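Local coordinates for protein thiol-activated cytolysin (Desulfobulbus propionicus, PDB 6NAL) that probably assembles on membranes into large beta-barrel pores, as other members of the cholesterol-dependent (thiol-activated) cytolysin family do, at residues Ile46-Glu51 against Val356-Glu361; Ala202-Lys207 against Pro232-Asn237; Val377-Val382 against Lys428-Thr433. All coordinates share one frame; numbering follows the deposited sequence.

Interaction 1: residues Ile46-Glu51 against Val356-Glu361; sequences IVMTRE and VAEKTE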
ATOM      1  N   ILE A  46       8.058  -6.158 -10.985  1.00 36.88           N
ATOM      2  CA  ILE A  46       8.146  -4.729 -10.714  1.00 46.17           C
ATOM      3  C   ILE A  46       6.773  -4.159 -10.958  1.00 35.16           C
ATOM      4  O   ILE A  46       6.271  -4.217 -12.079  1.00 47.74           O
ATOM      5  CB  ILE A  46       9.214  -4.045 -11.576  1.00 42.51           C
ATOM      6  CG1 ILE A  46      10.581  -4.657 -11.236  1.00 43.36           C
ATOM      7  CG2 ILE A  46       9.208  -2.587 -11.288  1.00 43.16           C
ATOM      8  CD1 ILE A  46      11.637  -4.454 -12.256  1.00 53.68           C
ATOM      9  N   VAL A  47       6.142  -3.647  -9.916  1.00 43.18           N
ATOM     10  CA  VAL A  47       4.807  -3.077 -10.023  1.00 44.06           C
ATOM     11  C   VAL A  47       4.892  -1.577  -9.756  1.00 40.63           C
ATOM     12  O   VAL A  47       5.432  -1.147  -8.724  1.00 41.34           O
ATOM     13  CB  VAL A  47       3.832  -3.744  -9.044  1.00 37.16           C
ATOM     14  CG1 VAL A  47       2.451  -3.095  -9.131  1.00 44.84           C
ATOM     15  CG2 VAL A  47       3.729  -5.229  -9.286  1.00 45.54           C
HETATM   16  N   MSE A  48       4.300  -0.797 -10.653  1.00 43.58           N
HETATM   17  CA  MSE A  48       4.314   0.639 -10.532  1.00 45.57           C
HETATM   18  C   MSE A  48       2.890   1.133 -10.436  1.00 46.51           C
HETATM   19  O   MSE A  48       2.084   0.940 -11.326  1.00 44.79           O
HETATM   20  CB  MSE A  48       5.032   1.305 -11.693  1.00 50.55           C
HETATM   21  CG  MSE A  48       4.981   2.846 -11.557  1.00 72.09           C
HETATM   22 SE   MSE A  48       6.490   3.832 -12.276  0.47106.12          SE
HETATM   23  CE  MSE A  48       5.472   5.313 -12.998  1.00 76.00           C
ATOM     24  N   THR A  49       2.592   1.795  -9.327  1.00 45.57           N
ATOM     25  CA  THR A  49       1.277   2.349  -9.047  1.00 46.96           C
ATOM     26  C   THR A  49       1.377   3.880  -9.007  1.00 51.41           C
ATOM     27  O   THR A  49       2.428   4.439  -8.688  1.00 47.73           O
ATOM     28  CB  THR A  49       0.735   1.761  -7.733  1.00 46.78           C
ATOM     29  OG1 THR A  49      -0.625   2.173  -7.559  1.00 66.82           O
ATOM     30  CG2 THR A  49       1.581   2.171  -6.524  1.00 46.61           C
ATOM     31  N   ARG A  50       0.298   4.566  -9.383  1.00 47.51           N
ATOM     32  CA  ARG A  50       0.310   6.011  -9.507  1.00 45.49           C
ATOM     33  C   ARG A  50      -0.866   6.579  -8.752  1.00 46.02           C
ATOM     34  O   ARG A  50      -1.955   6.014  -8.738  1.00 53.53           O
ATOM     35  CB  ARG A  50       0.276   6.460 -10.970  1.00 45.82           C
ATOM     36  CG  ARG A  50       1.623   6.245 -11.674  1.00 51.21           C
ATOM     37  CD  ARG A  50       1.559   6.540 -13.163  1.00 47.85           C
ATOM     38  NE  ARG A  50       0.484   5.767 -13.753  1.00 64.06           N
ATOM     39  CZ  ARG A  50       0.109   5.827 -15.017  1.00 68.43           C
ATOM     40  NH1 ARG A  50       0.714   6.637 -15.876  1.00 70.27           N
ATOM     41  NH2 ARG A  50      -0.883   5.057 -15.410  1.00 69.39           N
ATOM     42  N   GLU A  51      -0.626   7.707  -8.121  1.00 45.02           N
ATOM     43  CA  GLU A  51      -1.630   8.348  -7.298  1.00 40.37           C
ATOM     44  C   GLU A  51      -1.569   9.851  -7.515  1.00 44.75           C
ATOM     45  O   GLU A  51      -0.489  10.448  -7.563  1.00 41.71           O
ATOM     46  CB  GLU A  51      -1.407   8.039  -5.839  1.00 40.51           C
ATOM     47  CG  GLU A  51      -2.629   8.176  -4.982  1.00 43.68           C
ATOM     48  CD  GLU A  51      -2.272   7.982  -3.494  1.00 62.01           C
ATOM     49  OE1 GLU A  51      -1.055   7.820  -3.153  1.00 63.67           O
ATOM     50  OE2 GLU A  51      -3.216   7.999  -2.666  1.00 59.84           O
ATOM     51  N   VAL A 356       1.508  13.823  -9.643  1.00 37.60           N
ATOM     52  CA  VAL A 356       1.347  12.377  -9.731  1.00 36.69           C
ATOM     53  C   VAL A 356       2.482  11.691  -8.970  1.00 35.65           C
ATOM     54  O   VAL A 356       3.635  11.710  -9.410  1.00 45.17           O
ATOM     55  CB  VAL A 356       1.338  11.911 -11.188  1.00 41.48           C
ATOM     56  CG1 VAL A 356       1.112  10.434 -11.233  1.00 45.70           C
ATOM     57  CG2 VAL A 356       0.271  12.631 -11.960  1.00 42.25           C
ATOM     58  N   ALA A 357       2.183  11.072  -7.831  1.00 36.40           N
ATOM     59  CA  ALA A 357       3.207  10.330  -7.093  1.00 46.18           C
ATOM     60  C   ALA A 357       3.246   8.932  -7.691  1.00 48.58           C
ATOM     61  O   ALA A 357       2.190   8.298  -7.824  1.00 45.93           O
ATOM     62  CB  ALA A 357       2.910  10.241  -5.592  1.00 30.81           C
ATOM     63  N   GLU A 358       4.444   8.458  -8.055  1.00 44.87           N
ATOM     64  CA  GLU A 358       4.630   7.106  -8.589  1.00 51.41           C
ATOM     65  C   GLU A 358       5.343   6.190  -7.601  1.00 41.70           C
ATOM     66  O   GLU A 358       6.454   6.484  -7.170  1.00 48.39           O
ATOM     67  CB  GLU A 358       5.426   7.147  -9.885  1.00 55.24           C
ATOM     68  CG  GLU A 358       4.865   8.156 -10.843  1.00 65.28           C
ATOM     69  CD  GLU A 358       5.686   8.264 -12.121  1.00 83.85           C
ATOM     70  OE1 GLU A 358       5.075   8.361 -13.226  1.00 79.22           O
ATOM     71  OE2 GLU A 358       6.935   8.150 -12.010  1.00 77.45           O
ATOM     72  N   LYS A 359       4.704   5.085  -7.243  1.00 45.48           N
ATOM     73  CA  LYS A 359       5.268   4.121  -6.302  1.00 46.51           C
ATOM     74  C   LYS A 359       5.610   2.861  -7.085  1.00 41.47           C
ATOM     75  O   LYS A 359       4.761   2.308  -7.778  1.00 57.43           O
ATOM     76  CB  LYS A 359       4.310   3.792  -5.155  1.00 52.00           C
ATOM     77  CG  LYS A 359       4.884   2.705  -4.232  1.00 56.74           C
ATOM     78  CD  LYS A 359       3.895   2.279  -3.171  1.00 63.03           C
ATOM     79  CE  LYS A 359       4.557   1.438  -2.077  1.00 78.51           C
ATOM     80  NZ  LYS A 359       6.047   1.289  -2.200  1.00 79.89           N
ATOM     81  N   THR A 360       6.862   2.467  -7.020  1.00 44.49           N
ATOM     82  CA  THR A 360       7.400   1.259  -7.605  1.00 46.42           C
ATOM     83  C   THR A 360       7.749   0.324  -6.454  1.00 50.09           C
ATOM     84  O   THR A 360       8.345   0.764  -5.468  1.00 48.12           O
ATOM     85  CB  THR A 360       8.641   1.599  -8.416  1.00 47.47           C
ATOM     86  OG1 THR A 360       8.307   2.476  -9.508  1.00 52.38           O
ATOM     87  CG2 THR A 360       9.267   0.320  -8.919  1.00 48.35           C
ATOM     88  N   GLU A 361       7.307  -0.937  -6.544  1.00 52.38           N
ATOM     89  CA  GLU A 361       7.720  -2.004  -5.641  1.00 46.80           C
ATOM     90  C   GLU A 361       8.374  -3.109  -6.450  1.00 40.97           C
ATOM     91  O   GLU A 361       7.888  -3.471  -7.524  1.00 48.90           O
ATOM     92  CB  GLU A 361       6.549  -2.616  -4.853  1.00 55.25           C
ATOM     93  CG  GLU A 361       5.966  -1.677  -3.805  1.00 73.64           C
ATOM     94  CD  GLU A 361       6.609  -1.843  -2.422  1.00 89.52           C
ATOM     95  OE1 GLU A 361       7.232  -0.863  -1.915  1.00 92.78           O
ATOM     96  OE2 GLU A 361       6.468  -2.953  -1.848  1.00 99.24           O
TER
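Val47, Thr49 and Glu51 pair with Glu361, Lys359 and Ala357 in a regular antiparallel ladder between strands 44-59 and 349-372, consistent with the long sheet of cytolysin domain 2. The segment axes run 4.6 Å apart at closest, and each of these three pairs makes two reciprocal N-H...O bonds; Thr49 N to Lys359 O, for example, is 2.7 Å. Strand 37-41 bonds to the other edge of 46-51, while the hydroxyl of Thr255 reaches Thr360 N.

On the face bearing Met48, Arg50, Glu358 and Thr360, selenomethionine Met48 bends along its chain at chi2 and chi3 and its end leans over Glu358, too tightly modelled for its exact position to be relied on; SE passes Thr360 OG1 at 3.6 Å. Arg50 and Glu358 run alongside, CG to CG 3.9 Å, yet their charged ends do not meet, and Arg50 NH2 makes a weak bond to Pro35 O instead. On the other face Thr49 has OG1 anti to its backbone N (chi1 -172°), which turns CG2 over Lys359, only 3.5 Å from CB. Six backbone bonds in three reciprocal pairs carry the contact; no side-chain hydrogen bond or salt bridge crosses it, and the Lys359-Glu361 salt bridge lies within one strand.

Interaction 2: residues Ala202-Lys207 against Pro232-Asn237; sequences AERPAK and PLFVKN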
ATOM      1  N   ALA A 202      11.123  47.022   8.199  1.00 33.09           N
ATOM      2  CA  ALA A 202      10.779  48.426   8.025  1.00 41.86           C
ATOM      3  C   ALA A 202       9.387  48.646   8.585  1.00 37.82           C
ATOM      4  O   ALA A 202       8.505  47.811   8.379  1.00 43.94           O
ATOM      5  CB  ALA A 202      10.857  48.817   6.553  1.00 37.12           C
ATOM      6  N   GLU A 203       9.202  49.732   9.337  1.00 41.00           N
ATOM      7  CA  GLU A 203       7.928  50.016   9.995  1.00 44.78           C
ATOM      8  C   GLU A 203       7.026  50.806   9.054  1.00 45.87           C
ATOM      9  O   GLU A 203       7.449  51.797   8.459  1.00 42.89           O
ATOM     10  CB  GLU A 203       8.156  50.775  11.306  1.00 53.80           C
ATOM     11  CG  GLU A 203       8.104  52.300  11.221  1.00 77.64           C
ATOM     12  CD  GLU A 203       8.542  53.007  12.522  1.00 86.91           C
ATOM     13  OE1 GLU A 203       8.829  52.309  13.530  1.00 79.10           O
ATOM     14  OE2 GLU A 203       8.610  54.265  12.516  1.00 87.44           O
ATOM     15  N   ARG A 204       5.862  50.322   8.843  1.00 52.61           N
ATOM     16  CA  ARG A 204       4.908  51.040   8.025  1.00 45.84           C
ATOM     17  C   ARG A 204       4.339  52.182   8.844  1.00 56.37           C
ATOM     18  O   ARG A 204       4.122  52.021  10.051  1.00 49.88           O
ATOM     19  CB  ARG A 204       3.790  50.126   7.574  1.00 43.97           C
ATOM     20  CG  ARG A 204       2.796  50.743   6.597  1.00 49.05           C
ATOM     21  CD  ARG A 204       1.550  49.789   6.423  1.00 46.69           C
ATOM     22  NE  ARG A 204       0.905  49.635   7.736  1.00 58.68           N
ATOM     23  CZ  ARG A 204      -0.292  50.109   8.079  1.00 59.55           C
ATOM     24  NH1 ARG A 204      -1.048  50.752   7.199  1.00 58.75           N
ATOM     25  NH2 ARG A 204      -0.747  49.914   9.312  1.00 71.21           N
ATOM     26  N   PRO A 205       4.160  53.356   8.240  1.00 50.75           N
ATOM     27  CA  PRO A 205       3.655  54.492   9.008  1.00 53.22           C
ATOM     28  C   PRO A 205       2.225  54.249   9.437  1.00 56.08           C
ATOM     29  O   PRO A 205       1.438  53.621   8.718  1.00 54.75           O
ATOM     30  CB  PRO A 205       3.752  55.672   8.032  1.00 54.17           C
ATOM     31  CG  PRO A 205       4.694  55.220   6.961  1.00 55.87           C
ATOM     32  CD  PRO A 205       4.523  53.729   6.859  1.00 52.43           C
ATOM     33  N   ALA A 206       1.910  54.739  10.645  1.00 65.29           N
ATOM     34  CA  ALA A 206       0.567  54.668  11.211  1.00 63.29           C
ATOM     35  C   ALA A 206      -0.468  55.043  10.162  1.00 68.49           C
ATOM     36  O   ALA A 206      -1.211  54.179   9.698  1.00 70.58           O
ATOM     37  CB  ALA A 206       0.442  55.579  12.425  1.00 58.54           C
ATOM     38  N   LYS A 207      -0.534  56.310   9.780  1.00 67.67           N
ATOM     39  CA  LYS A 207      -1.352  56.685   8.628  1.00 78.88           C
ATOM     40  C   LYS A 207      -0.550  56.409   7.355  1.00 70.61           C
ATOM     41  O   LYS A 207       0.578  56.897   7.224  1.00 64.17           O
ATOM     42  CB  LYS A 207      -1.806  58.153   8.701  1.00 78.95           C
ATOM     43  CG  LYS A 207      -3.332  58.305   9.071  1.00 92.66           C
ATOM     44  CD  LYS A 207      -4.280  58.438   7.845  1.00100.56           C
ATOM     45  CE  LYS A 207      -5.770  58.590   8.241  1.00111.23           C
ATOM     46  NZ  LYS A 207      -6.455  57.293   8.606  1.00110.40           N
ATOM     47  N   PRO A 232      -1.605  48.686  -3.230  1.00 35.36           N
ATOM     48  CA  PRO A 232      -0.172  48.859  -2.999  1.00 38.70           C
ATOM     49  C   PRO A 232       0.287  47.975  -1.864  1.00 34.05           C
ATOM     50  O   PRO A 232      -0.444  47.741  -0.890  1.00 28.86           O
ATOM     51  CB  PRO A 232      -0.046  50.351  -2.635  1.00 30.58           C
ATOM     52  CG  PRO A 232      -1.352  50.652  -1.961  1.00 35.41           C
ATOM     53  CD  PRO A 232      -2.367  49.886  -2.791  1.00 32.63           C
ATOM     54  N   LEU A 233       1.533  47.524  -1.983  1.00 33.58           N
ATOM     55  CA  LEU A 233       2.174  46.758  -0.925  1.00 37.46           C
ATOM     56  C   LEU A 233       3.453  47.417  -0.425  1.00 37.90           C
ATOM     57  O   LEU A 233       4.075  48.233  -1.108  1.00 41.37           O
ATOM     58  CB  LEU A 233       2.536  45.353  -1.399  1.00 34.50           C
ATOM     59  CG  LEU A 233       1.468  44.519  -2.048  1.00 41.20           C
ATOM     60  CD1 LEU A 233       2.127  43.450  -2.900  1.00 43.90           C
ATOM     61  CD2 LEU A 233       0.589  43.909  -1.019  1.00 39.24           C
ATOM     62  N   PHE A 234       3.855  46.987   0.772  1.00 37.91           N
ATOM     63  CA  PHE A 234       4.997  47.519   1.501  1.00 30.99           C
ATOM     64  C   PHE A 234       5.868  46.351   1.970  1.00 33.93           C
ATOM     65  O   PHE A 234       5.415  45.510   2.758  1.00 32.38           O
ATOM     66  CB  PHE A 234       4.477  48.345   2.685  1.00 30.20           C
ATOM     67  CG  PHE A 234       5.527  48.868   3.597  1.00 31.73           C
ATOM     68  CD1 PHE A 234       6.133  50.067   3.348  1.00 36.02           C
ATOM     69  CD2 PHE A 234       5.853  48.198   4.750  1.00 34.04           C
ATOM     70  CE1 PHE A 234       7.114  50.542   4.201  1.00 39.45           C
ATOM     71  CE2 PHE A 234       6.783  48.700   5.644  1.00 34.88           C
ATOM     72  CZ  PHE A 234       7.420  49.870   5.356  1.00 33.98           C
ATOM     73  N   VAL A 235       7.111  46.308   1.498  1.00 30.70           N
ATOM     74  CA  VAL A 235       8.068  45.312   1.913  1.00 27.13           C
ATOM     75  C   VAL A 235       8.431  45.560   3.365  1.00 33.48           C
ATOM     76  O   VAL A 235       9.198  46.473   3.702  1.00 32.36           O
ATOM     77  CB  VAL A 235       9.292  45.311   1.003  1.00 24.23           C
ATOM     78  CG1 VAL A 235      10.226  44.227   1.406  1.00 34.85           C
ATOM     79  CG2 VAL A 235       8.879  45.088  -0.437  1.00 31.82           C
ATOM     80  N   LYS A 236       7.894  44.697   4.225  1.00 31.72           N
ATOM     81  CA  LYS A 236       8.101  44.792   5.660  1.00 35.96           C
ATOM     82  C   LYS A 236       9.401  44.149   6.130  1.00 35.11           C
ATOM     83  O   LYS A 236       9.955  44.554   7.164  1.00 35.19           O
ATOM     84  CB  LYS A 236       6.952  44.132   6.401  1.00 40.74           C
ATOM     85  CG  LYS A 236       6.900  44.546   7.834  1.00 46.52           C
ATOM     86  CD  LYS A 236       5.767  43.847   8.573  1.00 56.50           C
ATOM     87  CE  LYS A 236       5.842  44.139  10.066  1.00 67.57           C
ATOM     88  NZ  LYS A 236       4.797  43.421  10.830  1.00 74.28           N
ATOM     89  N   ASN A 237       9.903  43.146   5.420  1.00 34.67           N
ATOM     90  CA  ASN A 237      11.036  42.409   5.962  1.00 28.85           C
ATOM     91  C   ASN A 237      11.693  41.609   4.854  1.00 29.22           C
ATOM     92  O   ASN A 237      11.005  41.063   3.993  1.00 35.31           O
ATOM     93  CB  ASN A 237      10.546  41.496   7.106  1.00 33.20           C
ATOM     94  CG  ASN A 237      11.674  40.914   7.930  1.00 36.83           C
ATOM     95  OD1 ASN A 237      12.563  41.610   8.408  1.00 45.70           O
ATOM     96  ND2 ASN A 237      11.637  39.621   8.094  1.00 34.25           N
TER
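Ala202, the last residue of strand 187-202, makes the single backbone bond of this contact, from its N to Lys236 O at 2.9 Å. The bond is bent, 143° at the hydrogen, and the donor stands 35° out of the carbonyl plane. Beyond it the chains part: 203-207 leaves the sheet as loop, whereas 232-237 forms the start of strand 232-250.

Phe234 fills the angle between them. Its CG points away from the backbone N (chi1 175°), which carries the ring toward Ala202 and Arg204. Ala202 O lies at the ring edge, near its plane, 3.4 Å from CE2, and Ala202 CB touches CZ at 3.8 Å. Arg204 CB sits over one face, displaced toward the rim, in a CH-pi contact 4.2 Å from the centroid.

Strands 187-202 and 232-250 are neighbours in the large, strongly bent antiparallel sheet that forms the core of the pore-forming part in this family. On its other side, 232-250 pairs with 332-340, where Lys236 and Asn237 both face Tyr337 in a classic beta bulge.

The Arg204 side chain bends at chi3 and carries its guanidinium away from Phe234, with NH1 bonded to Leu341 O just past strand 332-340. Lys236 also extends away, although its CG passes Ala202 O at 3.7 Å. Val98 and Ile100 of strand 98-103 pack on Ala202.

Interaction 3: residues Val377-Val382 against Lys428-Thr433; sequences VARFTV and KTEGCT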
ATOM      1  N   VAL A 377       7.603 -44.175   0.431  1.00 51.05           N
ATOM      2  CA  VAL A 377       7.149 -43.460  -0.758  1.00 42.74           C
ATOM      3  C   VAL A 377       6.473 -42.190  -0.285  1.00 39.09           C
ATOM      4  O   VAL A 377       5.676 -42.212   0.663  1.00 42.30           O
ATOM      5  CB  VAL A 377       6.181 -44.318  -1.593  1.00 43.06           C
ATOM      6  CG1 VAL A 377       5.541 -43.473  -2.704  1.00 40.95           C
ATOM      7  CG2 VAL A 377       6.908 -45.537  -2.208  1.00 40.25           C
ATOM      8  N   ALA A 378       6.794 -41.088  -0.912  1.00 30.98           N
ATOM      9  CA  ALA A 378       6.274 -39.815  -0.452  1.00 42.77           C
ATOM     10  C   ALA A 378       5.689 -39.053  -1.628  1.00 35.15           C
ATOM     11  O   ALA A 378       6.092 -39.236  -2.772  1.00 36.24           O
ATOM     12  CB  ALA A 378       7.367 -38.994   0.205  1.00 40.30           C
ATOM     13  N   ARG A 379       4.727 -38.210  -1.351  1.00 39.16           N
ATOM     14  CA  ARG A 379       4.299 -37.273  -2.368  1.00 34.83           C
ATOM     15  C   ARG A 379       4.254 -35.885  -1.778  1.00 31.99           C
ATOM     16  O   ARG A 379       4.001 -35.699  -0.577  1.00 35.59           O
ATOM     17  CB  ARG A 379       2.956 -37.646  -2.954  1.00 39.40           C
ATOM     18  CG  ARG A 379       1.910 -37.778  -1.944  1.00 43.04           C
ATOM     19  CD  ARG A 379       0.706 -38.450  -2.541  1.00 41.23           C
ATOM     20  NE  ARG A 379      -0.390 -38.290  -1.599  1.00 41.72           N
ATOM     21  CZ  ARG A 379      -1.465 -39.057  -1.599  1.00 45.28           C
ATOM     22  NH1 ARG A 379      -1.590 -40.001  -2.529  1.00 45.93           N
ATOM     23  NH2 ARG A 379      -2.407 -38.868  -0.686  1.00 48.59           N
ATOM     24  N   PHE A 380       4.547 -34.937  -2.665  1.00 34.90           N
ATOM     25  CA  PHE A 380       4.616 -33.503  -2.424  1.00 32.19           C
ATOM     26  C   PHE A 380       3.478 -32.807  -3.180  1.00 33.37           C
ATOM     27  O   PHE A 380       3.221 -33.114  -4.347  1.00 35.10           O
ATOM     28  CB  PHE A 380       5.953 -32.915  -2.923  1.00 39.43           C
ATOM     29  CG  PHE A 380       7.173 -33.345  -2.159  1.00 38.97           C
ATOM     30  CD1 PHE A 380       7.843 -34.475  -2.524  1.00 36.79           C
ATOM     31  CD2 PHE A 380       7.680 -32.578  -1.133  1.00 37.71           C
ATOM     32  CE1 PHE A 380       8.964 -34.901  -1.848  1.00 48.55           C
ATOM     33  CE2 PHE A 380       8.823 -32.999  -0.452  1.00 46.91           C
ATOM     34  CZ  PHE A 380       9.462 -34.167  -0.830  1.00 39.52           C
ATOM     35  N   THR A 381       2.826 -31.837  -2.540  1.00 30.37           N
ATOM     36  CA  THR A 381       1.865 -30.948  -3.200  1.00 31.03           C
ATOM     37  C   THR A 381       2.257 -29.500  -2.939  1.00 37.40           C
ATOM     38  O   THR A 381       2.400 -29.091  -1.778  1.00 40.04           O
ATOM     39  CB  THR A 381       0.455 -31.215  -2.696  1.00 37.80           C
ATOM     40  OG1 THR A 381       0.210 -32.615  -2.784  1.00 48.35           O
ATOM     41  CG2 THR A 381      -0.598 -30.499  -3.537  1.00 40.09           C
ATOM     42  N   VAL A 382       2.469 -28.739  -4.004  1.00 34.40           N
ATOM     43  CA  VAL A 382       2.852 -27.339  -3.899  1.00 29.17           C
ATOM     44  C   VAL A 382       1.933 -26.507  -4.783  1.00 36.32           C
ATOM     45  O   VAL A 382       1.742 -26.826  -5.955  1.00 32.73           O
ATOM     46  CB  VAL A 382       4.317 -27.117  -4.279  1.00 31.51           C
ATOM     47  CG1 VAL A 382       4.626 -25.628  -4.126  1.00 34.06           C
ATOM     48  CG2 VAL A 382       5.210 -27.948  -3.413  1.00 35.51           C
ATOM     49  N   LYS A 428       2.549 -29.258   1.131  1.00 31.79           N
ATOM     50  CA  LYS A 428       2.101 -30.406   1.907  1.00 35.51           C
ATOM     51  C   LYS A 428       2.956 -31.609   1.546  1.00 37.34           C
ATOM     52  O   LYS A 428       3.211 -31.855   0.373  1.00 34.79           O
ATOM     53  CB  LYS A 428       0.617 -30.757   1.638  1.00 34.90           C
ATOM     54  CG  LYS A 428       0.027 -31.788   2.575  1.00 49.45           C
ATOM     55  CD  LYS A 428      -1.074 -32.576   1.929  1.00 52.52           C
ATOM     56  CE  LYS A 428      -2.438 -31.907   2.113  1.00 54.83           C
ATOM     57  NZ  LYS A 428      -3.514 -32.691   1.425  1.00 63.74           N
ATOM     58  N   THR A 429       3.369 -32.377   2.549  1.00 41.35           N
ATOM     59  CA  THR A 429       4.131 -33.600   2.331  1.00 35.74           C
ATOM     60  C   THR A 429       3.432 -34.790   2.986  1.00 42.55           C
ATOM     61  O   THR A 429       3.020 -34.711   4.149  1.00 40.48           O
ATOM     62  CB  THR A 429       5.553 -33.481   2.893  1.00 37.78           C
ATOM     63  OG1 THR A 429       5.518 -33.176   4.305  1.00 40.25           O
ATOM     64  CG2 THR A 429       6.296 -32.394   2.209  1.00 36.35           C
ATOM     65  N   GLU A 430       3.333 -35.908   2.259  1.00 40.30           N
ATOM     66  CA  GLU A 430       2.758 -37.117   2.820  1.00 42.85           C
ATOM     67  C   GLU A 430       3.693 -38.298   2.593  1.00 34.07           C
ATOM     68  O   GLU A 430       4.399 -38.382   1.589  1.00 37.07           O
ATOM     69  CB  GLU A 430       1.401 -37.396   2.218  1.00 49.21           C
ATOM     70  CG  GLU A 430       0.390 -36.319   2.469  1.00 50.65           C
ATOM     71  CD  GLU A 430      -0.804 -36.440   1.535  1.00 54.43           C
ATOM     72  OE1 GLU A 430      -0.639 -36.176   0.324  1.00 65.48           O
ATOM     73  OE2 GLU A 430      -1.901 -36.808   2.001  1.00 56.20           O
ATOM     74  N   GLY A 431       3.705 -39.206   3.551  1.00 39.15           N
ATOM     75  CA  GLY A 431       4.528 -40.381   3.438  1.00 35.10           C
ATOM     76  C   GLY A 431       3.640 -41.581   3.586  1.00 37.20           C
ATOM     77  O   GLY A 431       2.800 -41.603   4.486  1.00 40.41           O
ATOM     78  N   CYS A 432       3.772 -42.551   2.685  1.00 38.50           N
ATOM     79  CA  CYS A 432       2.994 -43.785   2.775  1.00 36.69           C
ATOM     80  C   CYS A 432       3.572 -44.696   3.856  1.00 52.04           C
ATOM     81  O   CYS A 432       4.727 -45.135   3.749  1.00 40.10           O
ATOM     82  CB  CYS A 432       2.992 -44.510   1.440  1.00 44.95           C
ATOM     83  SG  CYS A 432       2.087 -46.081   1.527  1.00 55.45           S
ATOM     84  N   THR A 433       2.761 -44.995   4.880  1.00 52.52           N
ATOM     85  CA  THR A 433       3.203 -45.850   5.972  1.00 49.43           C
ATOM     86  C   THR A 433       3.194 -47.327   5.614  1.00 49.62           C
ATOM     87  O   THR A 433       3.799 -48.130   6.325  1.00 56.40           O
ATOM     88  CB  THR A 433       2.323 -45.699   7.213  1.00 48.57           C
ATOM     89  OG1 THR A 433       1.028 -46.262   6.942  1.00 54.48           O
ATOM     90  CG2 THR A 433       2.199 -44.259   7.652  1.00 54.74           C
TER
HETATM   91  O   HOH W   1       5.875 -46.050   1.770  1.00 42.80           O
HETATM   92  O   HOH W   2       1.215 -34.214  -0.525  1.00 40.15           O
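The guanidinium of Arg379 meets the carboxylate of Glu430 at its edge: NE donates to OE1 over 2.9 Å, a nearly straight bond (167°) that lies close to the guanidinium plane. The carboxylate is turned by 51° from that plane, and OE1 is approached from above its own plane, so this is no flat two-pronged pair; NH2 adds only weak bonds to OE1 and OE2, both 3.4 Å. With chi1 at 56°, Arg379 CG sits between the backbone N and the carbonyl carbon, and from there the extended chain lays the guanidinium against Glu430. Trp440 makes a cation-pi contact with this arginine.

On the opposite face, the Phe380 ring is met obliquely by Thr429 CG2, 3.6 Å from CD2. The two side chains point the same way, toward a layer that includes Leu370, His372, Val457 and Ile459, while Thr429 OG1 bonds to Ser443.

Beneath these groups the strands pair antiparallel. Arg379 and Glu430 exchange two backbone bonds, as do Thr381 and Lys428, and Cys432 N gives a straight one to Val377 O (2.8 Å). A water ties Glu430 OE1, at 2.8 Å, to Thr381 OG1, at 2.9 Å, so the carboxylate of the buried Glu430 has both a charged and a water partner. Lys428 bends away, its NZ bonded to Phe146 O of the second subunit, and Tyr445 gives it a cation-pi contact.

One face packed inward on the facing layer and the other polar fits a beta sandwich, here the C-terminal domain of the cytolysins; the polar face also touches the second subunit. Cys432 is the cysteine of the tryptophan-rich undecapeptide, whose thiol gave the family the name thiol-activated.

The three contacts are spread along an elongated molecule. Interaction 1 lies nearest the middle, its centre about 17 Å from that of the chain; interactions 2 and 3 lie on opposite sides, with centres about 86 Å apart. None touches another: the nearest atoms of interactions 1 and 3 are about 21 Å apart, those of 1 and 2 about 30 Å. Strand 349-372 leads from interaction 1 toward interaction 3; the next strand, 378-389, carries the latter's first segment, and Leu370 and His372 at the far end of 349-372 pack on Phe380. Segments 46-51 and 356-361 bracket interaction 2 in sequence. A bound imidazole, probably from crystallisation, lies about 4 Å from the side chain of Ala357.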